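Long-range contact in GntR-family protein transcriptional regulator (Mycobacterium smegmatis, PDB 3F8M), which represses the phnDCE operon for phosphate uptake when phosphate is available in the cell, acting as a DNA-binding GntR-family regulator: residues A[208-213]-A[223-228]. Residues are numbered along the deposited sequence; the frame is centred on the assembly and turned at random.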
loop_
_atom_site.group_PDB
_atom_site.type_symbol
_atom_site.label_atom_id
_atom_site.label_comp_id
_atom_site.label_asym_id
_atom_site.label_seq_id
_atom_site.Cartn_x
_atom_site.Cartn_y
_atom_site.Cartn_z
ATOM N N LEU A 208 3.173 6.304 -2.867
ATOM C CA LEU A 208 4.439 6.380 -3.625
ATOM C C LEU A 208 4.991 4.973 -3.698
ATOM O O LEU A 208 5.404 4.391 -2.677
ATOM C CB LEU A 208 5.418 7.380 -2.945
ATOM C CG LEU A 208 6.806 7.321 -3.624
ATOM C CD1 LEU A 208 6.677 7.767 -5.059
ATOM C CD2 LEU A 208 7.900 8.091 -2.870
ATOM N N LEU A 209 4.893 4.367 -4.877
ATOM C CA LEU A 209 5.432 3.041 -5.110
ATOM C C LEU A 209 6.710 3.130 -5.897
ATOM O O LEU A 209 6.787 3.890 -6.842
ATOM C CB LEU A 209 4.470 2.177 -5.920
ATOM C CG LEU A 209 3.448 1.540 -4.998
ATOM C CD1 LEU A 209 2.444 2.603 -4.654
ATOM C CD2 LEU A 209 2.812 0.357 -5.647
ATOM N N ASN A 210 7.677 2.318 -5.515
ATOM C CA ASN A 210 8.915 2.173 -6.278
ATOM C C ASN A 210 9.091 0.740 -6.636
ATOM O O ASN A 210 9.043 -0.121 -5.754
ATOM C CB ASN A 210 10.104 2.672 -5.446
ATOM C CG ASN A 210 10.227 4.146 -5.520
ATOM O OD1 ASN A 210 10.486 4.694 -6.605
ATOM N ND2 ASN A 210 9.929 4.826 -4.412
ATOM N N ARG A 211 9.261 0.461 -7.933
ATOM C CA ARG A 211 9.369 -0.910 -8.422
ATOM C C ARG A 211 10.623 -1.128 -9.232
ATOM O O ARG A 211 11.021 -0.253 -9.983
ATOM C CB ARG A 211 8.188 -1.231 -9.318
ATOM C CG ARG A 211 8.413 -2.459 -10.213
ATOM C CD ARG A 211 7.128 -2.922 -10.859
ATOM N NE ARG A 211 6.104 -3.296 -9.880
ATOM C CZ ARG A 211 4.965 -3.893 -10.215
ATOM N NH1 ARG A 211 4.708 -4.178 -11.490
ATOM N NH2 ARG A 211 4.083 -4.218 -9.287
ATOM N N VAL A 212 11.247 -2.288 -9.071
ATOM C CA VAL A 212 12.230 -2.770 -10.027
ATOM C C VAL A 212 11.648 -4.088 -10.521
ATOM O O VAL A 212 11.189 -4.918 -9.711
ATOM C CB VAL A 212 13.631 -3.010 -9.431
ATOM C CG1 VAL A 212 14.620 -3.359 -10.539
ATOM C CG2 VAL A 212 14.112 -1.761 -8.646
ATOM N N SER A 213 11.676 -4.275 -11.838
ATOM C CA SER A 213 11.205 -5.501 -12.459
ATOM C C SER A 213 12.377 -6.205 -13.089
ATOM O O SER A 213 13.311 -5.557 -13.587
ATOM C CB SER A 213 10.160 -5.223 -13.551
ATOM O OG SER A 213 9.058 -4.541 -13.041
ATOM N N GLN A 223 13.089 0.585 -13.677
ATOM C CA GLN A 223 12.807 1.055 -12.318
ATOM C C GLN A 223 11.663 2.031 -12.502
ATOM O O GLN A 223 11.780 2.999 -13.285
ATOM C CB GLN A 223 14.046 1.759 -11.718
ATOM C CG GLN A 223 13.893 2.027 -10.192
ATOM C CD GLN A 223 12.947 3.166 -9.850
ATOM O OE1 GLN A 223 12.959 4.218 -10.499
ATOM N NE2 GLN A 223 12.133 2.977 -8.788
ATOM N N ARG A 224 10.561 1.832 -11.763
ATOM C CA ARG A 224 9.374 2.642 -11.999
ATOM C C ARG A 224 8.952 3.270 -10.654
ATOM O O ARG A 224 8.820 2.548 -9.622
ATOM C CB ARG A 224 8.261 1.748 -12.618
ATOM C CG ARG A 224 6.887 2.502 -13.002
ATOM C CD ARG A 224 5.835 1.498 -13.518
ATOM N NE ARG A 224 5.274 0.750 -12.391
ATOM C CZ ARG A 224 4.350 -0.215 -12.452
ATOM N NH1 ARG A 224 3.834 -0.648 -13.603
ATOM N NH2 ARG A 224 3.943 -0.775 -11.326
ATOM N N ARG A 225 8.724 4.583 -10.688
ATOM C CA ARG A 225 8.147 5.339 -9.574
ATOM C C ARG A 225 6.716 5.715 -9.966
ATOM O O ARG A 225 6.489 6.307 -11.036
ATOM C CB ARG A 225 8.982 6.595 -9.354
ATOM C CG ARG A 225 8.523 7.493 -8.180
ATOM C CD ARG A 225 9.239 8.825 -8.295
ATOM N NE ARG A 225 8.997 9.717 -7.171
ATOM C CZ ARG A 225 8.084 10.687 -7.106
ATOM N NH1 ARG A 225 7.221 10.921 -8.088
ATOM N NH2 ARG A 225 8.027 11.425 -5.988
ATOM N N SER A 226 5.734 5.418 -9.095
ATOM C CA SER A 226 4.355 5.787 -9.401
ATOM C C SER A 226 3.822 6.577 -8.201
ATOM O O SER A 226 3.927 6.095 -7.077
ATOM C CB SER A 226 3.541 4.534 -9.628
ATOM O OG SER A 226 4.199 3.644 -10.530
ATOM N N LEU A 227 3.335 7.797 -8.424
ATOM C CA LEU A 227 2.781 8.609 -7.362
ATOM C C LEU A 227 1.278 8.698 -7.648
ATOM O O LEU A 227 0.881 9.280 -8.666
ATOM C CB LEU A 227 3.437 9.986 -7.342
ATOM C CG LEU A 227 2.990 10.947 -6.234
ATOM C CD1 LEU A 227 3.767 10.652 -4.932
ATOM C CD2 LEU A 227 3.117 12.434 -6.636
ATOM N N TYR A 228 0.455 8.089 -6.776
ATOM C CA TYR A 228 -0.995 8.003 -7.006
ATOM C C TYR A 228 -1.742 8.799 -5.937
ATOM O O TYR A 228 -1.326 8.784 -4.785
ATOM C CB TYR A 228 -1.440 6.556 -6.864
ATOM C CG TYR A 228 -1.058 5.574 -7.965
ATOM C CD1 TYR A 228 -1.779 5.548 -9.159
ATOM C CD2 TYR A 228 -0.023 4.656 -7.795
ATOM C CE1 TYR A 228 -1.466 4.643 -10.172
ATOM C CE2 TYR A 228 0.307 3.721 -8.816
ATOM C CZ TYR A 228 -0.429 3.738 -9.990
ATOM O OH TYR A 228 -0.175 2.865 -11.025
#
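R211 and R224, a hydrogen-bonded antiparallel pair, send their side chains off the same face of the sheet, side by side. NH2 of R224 sits over the centre of the R211 guanidinium, 3.5 Å from its CZ, with the two planes 23° apart. Both groups are donors, so they stack without bonding each other. The R211 group is held by D183, which forms a salt bridge with its NH2, by the carbonyl of G85, also bonded to NH2, and by the hydroxyl of Y168 at NH1; R224 packs on E145 and T147. Arginine suits this buried place because its several N-H groups can serve such scattered acceptors.

The backbones exchange paired bonds at R211/R224 (R211 N to R224 O, 2.7 Å) and again at L209/S226 (L209 N to S226 O, 3.0 Å). The small S226 packs its CB against that of L209, whose CD1 lies at the edge of the Y228 ring.

The other face carries the non-hydrogen-bonded pairs. Q223, bent at chi2 (-74°), swings its amide diagonally across to N210, where NE2 donates to OD1 at 3.2 Å, a bond somewhat tilted from both amide planes; amides suit both places, since each can donate and accept. Farther along, L208 CD1 packs on R225 CG at 3.6 Å and over one face of its guanidinium, toward the rim, and meets L227 CD1 at 4.1 Å. R225 thus offers leucine an aliphatic stem while its charged end reaches E194.

These strands form a β-hairpin of the UTRA domain's antiparallel sheet, between strand 180-188 beside 208-213 and strand 140-150 beside 223-228; helix 114-120 touches V212 and Q223 through V119.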